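Local coordinates for protein nodulation fucosyltransferase NodZ (PDB 2HHC) that is a bacterial nodulation glycosyltransferase of the NodZ family, belonging to the GT-B clan, whose fold pairs two Rossmann-like domains, at residues A[71-74]-A[75-78]; A[97-101]-A[102-106]; A[109-112]-A[113-117]. All blocks are in the same frame, centred on the assembly; numbering follows the deposited sequence. Where two conformers were deposited one is given.

Interaction 1 (A[71-74]-A[75-78])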
loop_
_atom_site.group_PDB
_atom_site.type_symbol
_atom_site.label_atom_id
_atom_site.label_comp_id
_atom_site.label_asym_id
_atom_site.label_seq_id
_atom_site.Cartn_x
_atom_site.Cartn_y
_atom_site.Cartn_z
ATOM N N CYS A 71 10.055 -12.763 7.598
ATOM C CA CYS A 71 8.884 -11.899 7.736
ATOM C C CYS A 71 8.210 -11.902 9.101
ATOM O O CYS A 71 7.068 -11.398 9.220
ATOM C CB CYS A 71 7.785 -12.394 6.766
ATOM S SG CYS A 71 6.968 -13.937 7.237
ATOM N N ASP A 72 8.886 -12.382 10.135
ATOM C CA ASP A 72 8.219 -12.679 11.357
ATOM C C ASP A 72 8.961 -12.222 12.605
ATOM O O ASP A 72 9.756 -11.284 12.502
ATOM C CB ASP A 72 7.903 -14.145 11.370
ATOM C CG ASP A 72 9.149 -15.038 11.318
ATOM O OD1 ASP A 72 10.254 -14.562 11.651
ATOM O OD2 ASP A 72 9.009 -16.233 10.954
ATOM N N ASP A 73 8.703 -12.794 13.762
ATOM C CA ASP A 73 9.325 -12.291 14.976
ATOM C C ASP A 73 10.814 -12.595 15.110
ATOM O O ASP A 73 11.453 -12.144 16.051
ATOM C CB ASP A 73 8.487 -12.550 16.235
ATOM C CG ASP A 73 7.215 -11.573 16.391
ATOM O OD1 ASP A 73 6.371 -11.976 17.221
ATOM O OD2 ASP A 73 7.068 -10.439 15.804
ATOM N N ARG A 74 11.402 -13.327 14.172
ATOM C CA ARG A 74 12.854 -13.484 14.149
ATOM C C ARG A 74 13.564 -12.124 14.054
ATOM O O ARG A 74 14.715 -12.016 14.468
ATOM C CB ARG A 74 13.290 -14.399 13.017
ATOM C CG ARG A 74 13.014 -15.825 13.315
ATOM C CD ARG A 74 13.375 -16.758 12.123
ATOM N NE ARG A 74 12.403 -16.541 11.072
ATOM C CZ ARG A 74 12.486 -16.975 9.822
ATOM N NH1 ARG A 74 13.542 -17.641 9.423
ATOM N NH2 ARG A 74 11.488 -16.707 8.986
ATOM N N VAL A 75 12.898 -11.083 13.583
ATOM C CA VAL A 75 13.515 -9.742 13.644
ATOM C C VAL A 75 13.938 -9.337 15.076
ATOM O O VAL A 75 14.820 -8.494 15.248
ATOM C CB VAL A 75 12.605 -8.686 12.979
ATOM C CG1 VAL A 75 12.419 -9.014 11.524
ATOM C CG2 VAL A 75 11.289 -8.514 13.711
ATOM N N ASN A 76 13.291 -9.901 16.090
ATOM C CA ASN A 76 13.599 -9.626 17.489
ATOM C C ASN A 76 14.653 -10.564 18.068
ATOM O O ASN A 76 15.039 -10.415 19.240
ATOM C CB ASN A 76 12.340 -9.729 18.329
ATOM C CG ASN A 76 11.388 -8.599 18.084
ATOM O OD1 ASN A 76 11.806 -7.479 17.817
ATOM N ND2 ASN A 76 10.089 -8.892 18.071
ATOM N N GLN A 77 15.112 -11.549 17.287
ATOM C CA GLN A 77 16.154 -12.462 17.748
ATOM C C GLN A 77 17.491 -12.313 16.992
ATOM O O GLN A 77 18.580 -12.429 17.577
ATOM C CB GLN A 77 15.677 -13.929 17.560
ATOM C CG GLN A 77 14.205 -14.304 17.953
ATOM C CD GLN A 77 13.686 -15.627 17.327
ATOM O OE1 GLN A 77 14.446 -16.571 17.075
ATOM N NE2 GLN A 77 12.377 -15.694 17.105
ATOM N N LEU A 78 17.415 -12.105 15.700
ATOM C CA LEU A 78 18.567 -12.065 14.819
ATOM C C LEU A 78 19.273 -10.723 14.915
ATOM O O LEU A 78 18.613 -9.689 15.124
ATOM C CB LEU A 78 18.110 -12.284 13.355
ATOM C CG LEU A 78 17.496 -13.681 13.165
ATOM C CD1 LEU A 78 16.829 -13.800 11.808
ATOM C CD2 LEU A 78 18.533 -14.787 13.352
#
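Arg-74 meets Leu-78 at the close of a short 3-10 turn, residues 73-76, in the loop between strands 67-70 and 84-85. Its carbonyl is the pivot. Arg-74 O accepts two amides: Gln-77 N at 2.9 Å, arriving from above the carbonyl plane, and Leu-78 N at 3.0 Å, nearly in line with the C=O bond (C=O...N angle 172°). Alongside them CB of Arg-74 rests on the methyl CD1 of Leu-78, 3.8 Å away.

One residue earlier the same turn is tied by the i to i+3 bond of 3-10 geometry, Asn-76 N to Asp-73 O at 2.9 Å. Val-75 turns both methyls to the carbonyl of Asp-72, CG2 coming within 3.4 Å of Asp-72 O, while its amide gives that oxygen a weak bond. Asn-52 supplies the same oxygen with a side-chain N-H, and it also packs on Val-75 together with Arg-41.

The start of the turn is an Asx turn: Asp-72 OD1 accepts the backbone N of Arg-74 at 3.0 Å. A bend at chi3 (-71°) folds the arginine back on the same carboxylate, where NE and NH2 together make a salt bridge, one nitrogen to each oxygen. NH2 reaches Asp-72 OD2 at 3.2 Å, and NE lies 3.0 Å from Asp-72 OD1, meeting its syn lone pair close to the guanidinium plane.

Interaction 2 (A[97-101]-A[102-106]). With PO4 (phosphate ion), chain B.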
loop_
_atom_site.group_PDB
_atom_site.type_symbol
_atom_site.label_atom_id
_atom_site.label_comp_id
_atom_site.label_asym_id
_atom_site.label_seq_id
_atom_site.Cartn_x
_atom_site.Cartn_y
_atom_site.Cartn_z
ATOM N N ILE A 97 18.320 7.947 18.599
ATOM C CA ILE A 97 17.039 8.339 19.231
ATOM C C ILE A 97 16.396 9.443 18.379
ATOM O O ILE A 97 15.200 9.409 18.113
ATOM C CB ILE A 97 17.248 8.796 20.662
ATOM C CG1 ILE A 97 17.780 7.693 21.587
ATOM C CG2 ILE A 97 15.959 9.344 21.276
ATOM C CD1 ILE A 97 16.829 6.587 21.824
ATOM N N ASN A 98 17.182 10.445 17.975
ATOM C CA ASN A 98 16.692 11.546 17.134
ATOM C C ASN A 98 16.623 11.100 15.676
ATOM O O ASN A 98 17.671 10.882 15.059
ATOM C CB ASN A 98 17.683 12.689 17.132
ATOM C CG ASN A 98 17.153 13.937 16.480
ATOM O OD1 ASN A 98 15.948 14.214 16.446
ATOM N ND2 ASN A 98 18.077 14.728 15.977
ATOM N N ARG A 99 15.428 10.943 15.144
ATOM C CA ARG A 99 15.251 10.529 13.744
ATOM C C ARG A 99 14.200 11.411 13.071
ATOM O O ARG A 99 13.104 10.947 12.809
ATOM C CB ARG A 99 14.965 9.023 13.674
ATOM C CG ARG A 99 14.938 8.457 12.256
ATOM C CD ARG A 99 14.859 6.955 12.154
ATOM N NE ARG A 99 14.671 6.592 10.746
ATOM C CZ ARG A 99 15.619 6.598 9.828
ATOM N NH1 ARG A 99 16.860 6.837 10.166
ATOM N NH2 ARG A 99 15.328 6.349 8.573
ATOM N N PRO A 100 14.561 12.673 12.783
ATOM C CA PRO A 100 13.631 13.642 12.227
ATOM C C PRO A 100 13.357 13.373 10.755
ATOM O O PRO A 100 14.099 12.642 10.111
ATOM C CB PRO A 100 14.389 14.946 12.360
ATOM C CG PRO A 100 15.772 14.578 12.331
ATOM C CD PRO A 100 15.892 13.257 12.975
ATOM N N ASP A 101 12.317 14.030 10.257
ATOM C CA ASP A 101 11.886 13.817 8.886
ATOM C C ASP A 101 12.999 14.171 7.905
ATOM O O ASP A 101 13.171 13.430 6.934
ATOM C CB ASP A 101 10.603 14.610 8.589
ATOM C CG ASP A 101 9.339 13.900 9.088
ATOM O OD1 ASP A 101 9.391 12.818 9.722
ATOM O OD2 ASP A 101 8.239 14.442 8.807
ATOM N N GLU A 102 13.804 15.181 8.208
ATOM C CA GLU A 102 14.916 15.555 7.315
ATOM C C GLU A 102 15.872 14.372 7.111
ATOM O O GLU A 102 16.358 14.152 6.003
ATOM C CB GLU A 102 15.627 16.857 7.718
ATOM C CG GLU A 102 16.420 16.850 8.981
ATOM C CD GLU A 102 17.211 18.137 9.106
ATOM O OE1 GLU A 102 18.208 18.341 8.349
ATOM O OE2 GLU A 102 16.809 18.977 9.946
ATOM N N GLN A 103 16.115 13.590 8.163
ATOM C CA GLN A 103 16.991 12.439 8.055
ATOM C C GLN A 103 16.317 11.314 7.259
ATOM O O GLN A 103 16.954 10.638 6.484
ATOM C CB GLN A 103 17.393 11.904 9.463
ATOM C CG GLN A 103 18.321 10.663 9.420
ATOM C CD GLN A 103 19.620 10.929 8.701
ATOM O OE1 GLN A 103 20.164 12.069 8.767
ATOM N NE2 GLN A 103 20.134 9.929 8.026
ATOM N N ILE A 104 15.036 11.062 7.488
ATOM C CA ILE A 104 14.324 10.042 6.767
ATOM C C ILE A 104 14.339 10.371 5.259
ATOM O O ILE A 104 14.577 9.487 4.424
ATOM C CB ILE A 104 12.870 9.922 7.290
ATOM C CG1 ILE A 104 12.850 9.525 8.783
ATOM C CG2 ILE A 104 12.060 8.983 6.445
ATOM C CD1 ILE A 104 11.441 9.689 9.438
ATOM N N PHE A 105 14.113 11.636 4.947
ATOM C CA PHE A 105 14.124 12.097 3.529
ATOM C C PHE A 105 15.509 11.981 2.873
ATOM O O PHE A 105 15.621 11.552 1.735
ATOM C CB PHE A 105 13.601 13.513 3.365
ATOM C CG PHE A 105 12.170 13.699 3.820
ATOM C CD1 PHE A 105 11.291 12.644 3.826
ATOM C CD2 PHE A 105 11.741 14.936 4.294
ATOM C CE1 PHE A 105 9.989 12.797 4.253
ATOM C CE2 PHE A 105 10.403 15.100 4.728
ATOM C CZ PHE A 105 9.547 14.003 4.694
ATOM N N ARG A 106 16.540 12.299 3.628
ATOM C CA ARG A 106 17.915 12.086 3.183
ATOM C C ARG A 106 18.131 10.609 2.857
ATOM O O ARG A 106 18.743 10.266 1.832
ATOM C CB ARG A 106 18.833 12.570 4.298
ATOM C CG ARG A 106 20.308 12.363 4.162
ATOM C CD ARG A 106 21.004 13.085 5.334
ATOM N NE ARG A 106 20.456 14.440 5.484
ATOM C CZ ARG A 106 19.984 15.034 6.602
ATOM N NH1 ARG A 106 19.973 14.456 7.794
ATOM N NH2 ARG A 106 19.563 16.303 6.530
HETATM P P PO4 B . 23.437 9.794 6.525
HETATM O O1 PO4 B . 22.721 11.065 6.054
HETATM O O2 PO4 B . 22.649 8.457 6.242
HETATM O O3 PO4 B . 24.786 9.784 5.846
HETATM O O4 PO4 B . 23.702 9.975 8.008
#
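Gln-103 begins its contact at CB, which sits 3.4 Å from Pro-100 O and also faces CD of the proline ring. With CG anti to the backbone N (chi1 179°), the chain runs on past Arg-99, whose NH1 lies 4.2 Å from Gln-103 CG. The two side chains cross at about a right angle there. A bend at chi2 (60°) then turns the amide away from the arginine. OE1 of Gln-103 takes NH1 of Arg-106 at 2.6 Å; OE1 lies close to the guanidinium plane of Arg-106, while NH1 comes from above the plane of the glutamine amide. NE2 of Gln-103 gives a hydrogen bond to Glu-107 and a weak one to a phosphate ion, which Trp-88 N also binds; the ion sits implausibly close to CD of Arg-106, so its exact placement is doubtful.

All this surrounds the first turn of helix 101-116, with Pro-100 as N-cap residue. Its carbonyl receives Ile-104 N at 3.2 Å and, weakly, Gln-103 N. Ile-104 lays CG1 across the extended arginine, 4.0 Å from Arg-99 NE, and CD1 beside the carboxylate of Asp-101. The guanidinium of Arg-99 is itself held by a salt bridge to Glu-107 and a cation-pi contact with Trp-88.

Further along the turn, Arg-106 NH2 makes a salt bridge with Glu-102 OE1 at 3.0 Å, on its anti lone pair. Phe-105 N meets Asp-101 O at 2.8 Å, and that same oxygen stands 3.2 Å above one face of the Phe-105 ring, offset toward the rim.

Interaction 3 (A[109-112]-A[113-117])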
loop_
_atom_site.group_PDB
_atom_site.type_symbol
_atom_site.label_atom_id
_atom_site.label_comp_id
_atom_site.label_asym_id
_atom_site.label_seq_id
_atom_site.Cartn_x
_atom_site.Cartn_y
_atom_site.Cartn_z
ATOM N N ASP A 109 16.635 9.519 -0.376
ATOM C CA ASP A 109 17.454 9.966 -1.494
ATOM C C ASP A 109 18.725 9.139 -1.633
ATOM O O ASP A 109 19.137 8.820 -2.749
ATOM C CB ASP A 109 17.814 11.408 -1.329
ATOM C CG ASP A 109 16.613 12.330 -1.437
ATOM O OD1 ASP A 109 15.541 11.879 -1.891
ATOM O OD2 ASP A 109 16.777 13.514 -1.077
ATOM N N GLU A 110 19.335 8.796 -0.505
ATOM C CA GLU A 110 20.539 7.970 -0.496
ATOM C C GLU A 110 20.232 6.588 -1.050
ATOM O O GLU A 110 21.011 6.038 -1.835
ATOM C CB GLU A 110 21.088 7.885 0.933
ATOM C CG GLU A 110 21.691 9.183 1.359
ATOM C CD GLU A 110 21.968 9.349 2.816
ATOM O OE1 GLU A 110 21.877 8.403 3.561
ATOM O OE2 GLU A 110 22.367 10.474 3.209
ATOM N N LEU A 111 19.101 6.029 -0.675
ATOM C CA LEU A 111 18.709 4.703 -1.174
ATOM C C LEU A 111 18.396 4.748 -2.677
ATOM O O LEU A 111 18.738 3.844 -3.420
ATOM C CB LEU A 111 17.500 4.201 -0.402
ATOM C CG LEU A 111 17.775 3.768 1.052
ATOM C CD1 LEU A 111 16.465 3.685 1.792
ATOM C CD2 LEU A 111 18.519 2.410 1.085
ATOM N N THR A 112 17.766 5.838 -3.107
ATOM C CA THR A 112 17.402 6.019 -4.507
ATOM C C THR A 112 18.665 6.010 -5.361
ATOM O O THR A 112 18.744 5.274 -6.357
ATOM C CB THR A 112 16.601 7.320 -4.678
ATOM O OG1 THR A 112 15.383 7.193 -3.948
ATOM C CG2 THR A 112 16.234 7.545 -6.126
ATOM N N GLU A 113 19.664 6.766 -4.932
ATOM C CA GLU A 113 20.971 6.811 -5.621
ATOM C C GLU A 113 21.594 5.412 -5.595
ATOM O O GLU A 113 22.098 4.922 -6.603
ATOM C CB GLU A 113 21.855 7.862 -4.967
ATOM C CG GLU A 113 23.290 7.916 -5.487
ATOM C CD GLU A 113 24.135 8.986 -4.797
ATOM O OE1 GLU A 113 24.059 9.107 -3.540
ATOM O OE2 GLU A 113 24.931 9.665 -5.490
ATOM N N LEU A 114 21.552 4.726 -4.470
ATOM C CA LEU A 114 22.146 3.401 -4.400
ATOM C C LEU A 114 21.480 2.453 -5.377
ATOM O O LEU A 114 22.154 1.686 -6.065
ATOM C CB LEU A 114 22.065 2.835 -2.984
ATOM C CG LEU A 114 22.646 1.437 -2.885
ATOM C CD1 LEU A 114 24.153 1.471 -3.198
ATOM C CD2 LEU A 114 22.342 0.883 -1.496
ATOM N N PHE A 115 20.144 2.489 -5.427
ATOM C CA PHE A 115 19.393 1.578 -6.281
ATOM C C PHE A 115 19.665 1.833 -7.758
ATOM O O PHE A 115 19.510 0.912 -8.551
ATOM C CB PHE A 115 17.892 1.703 -6.046
ATOM C CG PHE A 115 17.444 1.292 -4.689
ATOM C CD1 PHE A 115 18.267 0.594 -3.788
ATOM C CD2 PHE A 115 16.139 1.523 -4.313
ATOM C CE1 PHE A 115 17.804 0.221 -2.517
ATOM C CE2 PHE A 115 15.691 1.167 -3.052
ATOM C CZ PHE A 115 16.493 0.466 -2.174
ATOM N N GLN A 116 20.092 3.044 -8.106
ATOM C CA GLN A 116 20.419 3.386 -9.492
ATOM C C GLN A 116 21.897 3.170 -9.834
ATOM O O GLN A 116 22.267 3.228 -10.998
ATOM C CB GLN A 116 20.027 4.842 -9.762
ATOM C CG GLN A 116 18.510 5.007 -9.799
ATOM C CD GLN A 116 18.010 6.439 -9.580
ATOM O OE1 GLN A 116 16.783 6.676 -9.540
ATOM N NE2 GLN A 116 18.935 7.394 -9.452
ATOM N N ALA A 117 22.725 2.885 -8.837
ATOM C CA ALA A 117 24.182 2.792 -9.032
ATOM C C ALA A 117 24.554 1.438 -9.654
ATOM O O ALA A 117 23.832 0.456 -9.498
ATOM C CB ALA A 117 24.899 2.986 -7.697
HETATM O O HOH W 1 23.739 6.892 -2.014
#
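Phe-115 turns one ring face to the carbonyl of Leu-111, a turn back along the same helix. Leu-111 O stands 3.1 Å above the ring plane, displaced toward the rim on the side of CG. That oxygen also takes Phe-115 N at 2.8 Å, so one residue's amide and ring both close on it. The first torsion of the phenylalanine (-65°) sets CG beside its own amide N, and this brings the ring over the carbonyl. The far end of the ring makes a looser apolar contact, CZ lying 4.3 Å from CB of Leu-111.

Thr-112 and Gln-116 are arranged differently: they run side by side and point the same way. The methyl CG2 of Thr-112 lies 3.6 Å from OE1 of Gln-116, while Thr-112 OG1 hydrogen-bonds Arg-108 O and the NE of Arg-135. The backbone N of Gln-116 gives only a weak bond to Thr-112 O, whereas Glu-113 and Leu-114 keep regular i to i+4 bonds to Asp-109 and Glu-110.

On the solvent side Glu-113 runs out in an extended chain, and a water links its carboxylate to the backbone, donating 2.7 Å to Glu-113 OE1 and 2.9 Å to Glu-110 O.

This is the C-terminal half of helix 101-116, the crossover of a beta-alpha-beta unit between strands 84-85 and 125-128. Leu-111 and Leu-114 pack on Phe-85 of the first strand, and Phe-115 reaches Tyr-28 of helix 15-32, their ring planes about 30° apart.

Overall arrangement
The three contacts follow one another along the chain without overlap, all in the half of the molecule that holds the sheet with strands 6-10, 35-39 and 125-128. Interaction 1 belongs to the loop leaving strand 67-70. Interactions 2 and 3 share helix 101-116, the former at its start and the latter toward its end, with centres 17 Å apart and segments that adjoin closely in sequence. Interaction 1 stands apart, its centre 24 Å from that of interaction 2 and 26 Å from that of interaction 3, without touching either. Together they trace the surface connections that carry the chain between strands of one Rossmann-like domain.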